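PDB 3AKB: putative calcium binding protein from Streptomyces coelicolor, which binds calcium ions through EF-hand loops and probably takes part in calcium-mediated regulation in this bacterium. Local coordinates for residues Ile21-Phe26 / Gly52-Trp57. The protein carries 2 engineered substitutions. Sequence-based numbering, arbitrary orientation.
With CA (calcium ion), chain H; CA (calcium ion), chain E.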
ATOM      1  N   ILE A  21      -8.526  -4.342 -10.405  1.00  9.80           N
ATOM      2  CA  ILE A  21      -7.706  -4.778  -9.272  1.00 10.32           C
ATOM      3  C   ILE A  21      -8.025  -6.246  -8.980  1.00 10.30           C
ATOM      4  O   ILE A  21      -9.208  -6.595  -8.805  1.00 10.33           O
ATOM      5  CB  ILE A  21      -7.977  -3.910  -8.035  1.00 10.39           C
ATOM      6  CG1 ILE A  21      -7.739  -2.426  -8.383  1.00 10.10           C
ATOM      7  CG2 ILE A  21      -7.070  -4.344  -6.878  1.00 11.13           C
ATOM      8  CD1 ILE A  21      -8.444  -1.441  -7.479  1.00 12.14           C
ATOM      9  N   ASP A  22      -6.971  -7.073  -8.956  1.00 10.24           N
ATOM     10  CA  ASP A  22      -7.002  -8.521  -8.657  1.00  9.97           C
ATOM     11  C   ASP A  22      -6.135  -8.809  -7.439  1.00  9.96           C
ATOM     12  O   ASP A  22      -5.263  -8.017  -7.074  1.00  8.83           O
ATOM     13  CB  ASP A  22      -6.268  -9.338  -9.755  1.00 11.25           C
ATOM     14  CG  ASP A  22      -7.028  -9.473 -11.029  1.00 10.05           C
ATOM     15  OD1 ASP A  22      -8.271  -9.660 -11.051  1.00 13.39           O
ATOM     16  OD2 ASP A  22      -6.319  -9.404 -12.052  1.00 12.85           O
ATOM     17  N   ARG A  23      -6.306 -10.004  -6.870  1.00  9.03           N
ATOM     18  CA  ARG A  23      -5.384 -10.443  -5.829  1.00  9.86           C
ATOM     19  C   ARG A  23      -3.958 -10.388  -6.373  1.00  9.33           C
ATOM     20  O   ARG A  23      -3.044 -10.066  -5.643  1.00  8.99           O
ATOM     21  CB  ARG A  23      -5.708 -11.845  -5.325  1.00 10.93           C
ATOM     22  CG  ARG A  23      -4.916 -12.215  -4.080  1.00 13.34           C
ATOM     23  CD  ARG A  23      -5.187 -13.634  -3.674  1.00 16.08           C
ATOM     24  NE  ARG A  23      -4.456 -14.555  -4.527  1.00 14.80           N
ATOM     25  CZ  ARG A  23      -4.285 -15.841  -4.253  1.00 13.29           C
ATOM     26  NH1 ARG A  23      -4.827 -16.373  -3.151  1.00 14.15           N
ATOM     27  NH2 ARG A  23      -3.599 -16.582  -5.107  1.00 11.83           N
ATOM     28  N   SER A  24      -3.786 -10.689  -7.658  1.00  9.01           N
ATOM     29  CA  SER A  24      -2.447 -10.746  -8.258  1.00  9.22           C
ATOM     30  C   SER A  24      -1.757  -9.379  -8.282  1.00  8.36           C
ATOM     31  O   SER A  24      -0.524  -9.297  -8.271  1.00  8.75           O
ATOM     32  CB  SER A  24      -2.456 -11.354  -9.646  1.00 10.11           C
ATOM     33  OG  SER A  24      -3.259 -10.591 -10.504  1.00 11.52           O
ATOM     34  N   ASP A  25      -2.521  -8.292  -8.287  1.00  7.91           N
ATOM     35  CA  ASP A  25      -1.894  -6.961  -8.195  1.00  8.67           C
ATOM     36  C   ASP A  25      -1.154  -6.837  -6.876  1.00  9.29           C
ATOM     37  O   ASP A  25      -0.025  -6.308  -6.818  1.00 10.36           O
ATOM     38  CB  ASP A  25      -2.957  -5.860  -8.265  1.00  7.64           C
ATOM     39  CG  ASP A  25      -3.454  -5.560  -9.689  1.00  8.13           C
ATOM     40  OD1 ASP A  25      -2.636  -5.266 -10.602  1.00  9.43           O
ATOM     41  OD2 ASP A  25      -4.699  -5.608  -9.888  1.00  9.17           O
ATOM     42  N   PHE A  26      -1.798  -7.333  -5.818  1.00  9.80           N
ATOM     43  CA  PHE A  26      -1.252  -7.283  -4.445  1.00 10.63           C
ATOM     44  C   PHE A  26      -0.092  -8.256  -4.251  1.00 11.25           C
ATOM     45  O   PHE A  26       0.931  -7.880  -3.674  1.00 11.47           O
ATOM     46  CB  PHE A  26      -2.368  -7.548  -3.437  1.00 11.15           C
ATOM     47  CG  PHE A  26      -3.309  -6.389  -3.260  1.00 10.63           C
ATOM     48  CD1 PHE A  26      -3.112  -5.478  -2.215  1.00 13.66           C
ATOM     49  CD2 PHE A  26      -4.411  -6.218  -4.111  1.00 12.03           C
ATOM     50  CE1 PHE A  26      -3.971  -4.405  -2.035  1.00 13.56           C
ATOM     51  CE2 PHE A  26      -5.259  -5.133  -3.924  1.00 14.83           C
ATOM     52  CZ  PHE A  26      -5.028  -4.229  -2.890  1.00 12.50           C
ATOM     53  N   GLY A  52       0.003 -10.491   4.619  1.00  8.16           N
ATOM     54  CA  GLY A  52      -0.579  -9.162   4.819  1.00  7.88           C
ATOM     55  C   GLY A  52      -1.167  -8.587   3.548  1.00  8.04           C
ATOM     56  O   GLY A  52      -2.212  -7.949   3.575  1.00  7.75           O
ATOM     57  N   ALA A  53      -0.499  -8.838   2.420  1.00  8.14           N
ATOM     58  CA  ALA A  53      -0.980  -8.349   1.133  1.00  7.17           C
ATOM     59  C   ALA A  53      -2.303  -9.012   0.783  1.00  7.53           C
ATOM     60  O   ALA A  53      -3.219  -8.339   0.297  1.00  7.92           O
ATOM     61  CB  ALA A  53       0.036  -8.626   0.041  1.00  8.16           C
ATOM     62  N   GLU A  54      -2.422 -10.312   1.066  1.00  8.12           N
ATOM     63  CA  GLU A  54      -3.687 -11.028   0.795  1.00  9.02           C
ATOM     64  C   GLU A  54      -4.823 -10.464   1.663  1.00  8.95           C
ATOM     65  O   GLU A  54      -5.975 -10.306   1.192  1.00  8.71           O
ATOM     66  CB  GLU A  54      -3.529 -12.538   0.986  1.00  9.33           C
ATOM     67  CG  GLU A  54      -4.723 -13.366   0.445  1.00 12.60           C
ATOM     68  CD  GLU A  54      -5.902 -13.491   1.398  1.00 16.61           C
ATOM     69  OE1 GLU A  54      -5.762 -13.145   2.585  1.00 18.06           O
ATOM     70  OE2 GLU A  54      -6.983 -13.950   0.944  1.00 18.56           O
ATOM     71  N   ALA A  55      -4.506 -10.175   2.924  1.00  8.03           N
ATOM     72  CA  ALA A  55      -5.510  -9.622   3.827  1.00  7.79           C
ATOM     73  C   ALA A  55      -5.975  -8.235   3.360  1.00  8.96           C
ATOM     74  O   ALA A  55      -7.153  -7.905   3.480  1.00 10.74           O
ATOM     75  CB  ALA A  55      -4.951  -9.561   5.238  1.00  8.52           C
ATOM     76  N   LEU A  56      -5.052  -7.446   2.823  1.00  9.15           N
ATOM     77  CA  LEU A  56      -5.423  -6.116   2.327  1.00  8.93           C
ATOM     78  C   LEU A  56      -6.320  -6.259   1.102  1.00  8.95           C
ATOM     79  O   LEU A  56      -7.291  -5.527   0.973  1.00  9.61           O
ATOM     80  CB  LEU A  56      -4.187  -5.270   2.026  1.00 10.29           C
ATOM     81  CG  LEU A  56      -4.382  -3.832   1.526  1.00 12.21           C
ATOM     82  CD1 LEU A  56      -5.432  -3.086   2.342  1.00 12.52           C
ATOM     83  CD2 LEU A  56      -3.046  -3.119   1.598  1.00 14.83           C
ATOM     84  N   TRP A  57      -5.968  -7.169   0.194  1.00  8.12           N
ATOM     85  CA  TRP A  57      -6.829  -7.476  -0.919  1.00  8.59           C
ATOM     86  C   TRP A  57      -8.243  -7.815  -0.444  1.00  8.96           C
ATOM     87  O   TRP A  57      -9.206  -7.271  -0.981  1.00  8.74           O
ATOM     88  CB  TRP A  57      -6.236  -8.644  -1.732  1.00  8.82           C
ATOM     89  CG  TRP A  57      -7.289  -9.369  -2.513  1.00  9.25           C
ATOM     90  CD1 TRP A  57      -7.743 -10.646  -2.290  1.00  8.77           C
ATOM     91  CD2 TRP A  57      -8.048  -8.855  -3.626  1.00  9.87           C
ATOM     92  NE1 TRP A  57      -8.720 -10.970  -3.211  1.00 11.53           N
ATOM     93  CE2 TRP A  57      -8.935  -9.887  -4.031  1.00  8.96           C
ATOM     94  CE3 TRP A  57      -8.062  -7.630  -4.322  1.00 11.11           C
ATOM     95  CZ2 TRP A  57      -9.819  -9.734  -5.113  1.00 10.81           C
ATOM     96  CZ3 TRP A  57      -8.964  -7.478  -5.387  1.00 11.08           C
ATOM     97  CH2 TRP A  57      -9.822  -8.526  -5.774  1.00  8.77           C
TER
HETATM   98 CA    CA H 174      -7.450  -9.878 -13.809  1.00  8.57          CA
HETATM   99 CA    CA E 171      -4.632  -5.104 -12.268  1.00  9.00          CA
HETATM  100  O   HOH W   1      -4.561  -7.445 -12.555  1.00  9.91           O
HETATM  101  O   HOH W   2      -6.612 -15.701  -1.092  1.00 25.71           O
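Trp-57 lays one face of its indole against the start of helix 23-37: Arg-23 CB sits 3.8 Å from the centroid of the five-membered ring, only 10° off its normal, a CH-pi contact, while Arg-23 N and Asp-22 C lie above the same face. The indole gets there because CG stands anti to the backbone N (chi1 156°), which carries the ring out from helix 44-64. Phe-26 makes the tight inner side. Trp-57 CB rests over one face of the Phe-26 ring, 4.1 Å from the centroid; Phe-26 CE2 meets the indole edge at Trp-57 CE3, and Phe-26 CE1 is 3.6 Å from Leu-56 CG. An alanine in place of Trp-57 would probably open a gap against Arg-23 and leave Phe-26 CE2 without the indole beside it. The outer side is looser: Arg-23 NH1 and Glu-54 OE2 are 5.2 Å apart and bridged by a water. On the loop side, Asp-25 OD2 accepts a hydrogen bond from the backbone N-H of Asp-22, N to OD2 2.9 Å, and binds calcium together with OD1. This is the paired EF-hand: the first hand's exiting helix packs on the second's entering helix, and Ile-21/Ile-72 backbone bonds join their loops.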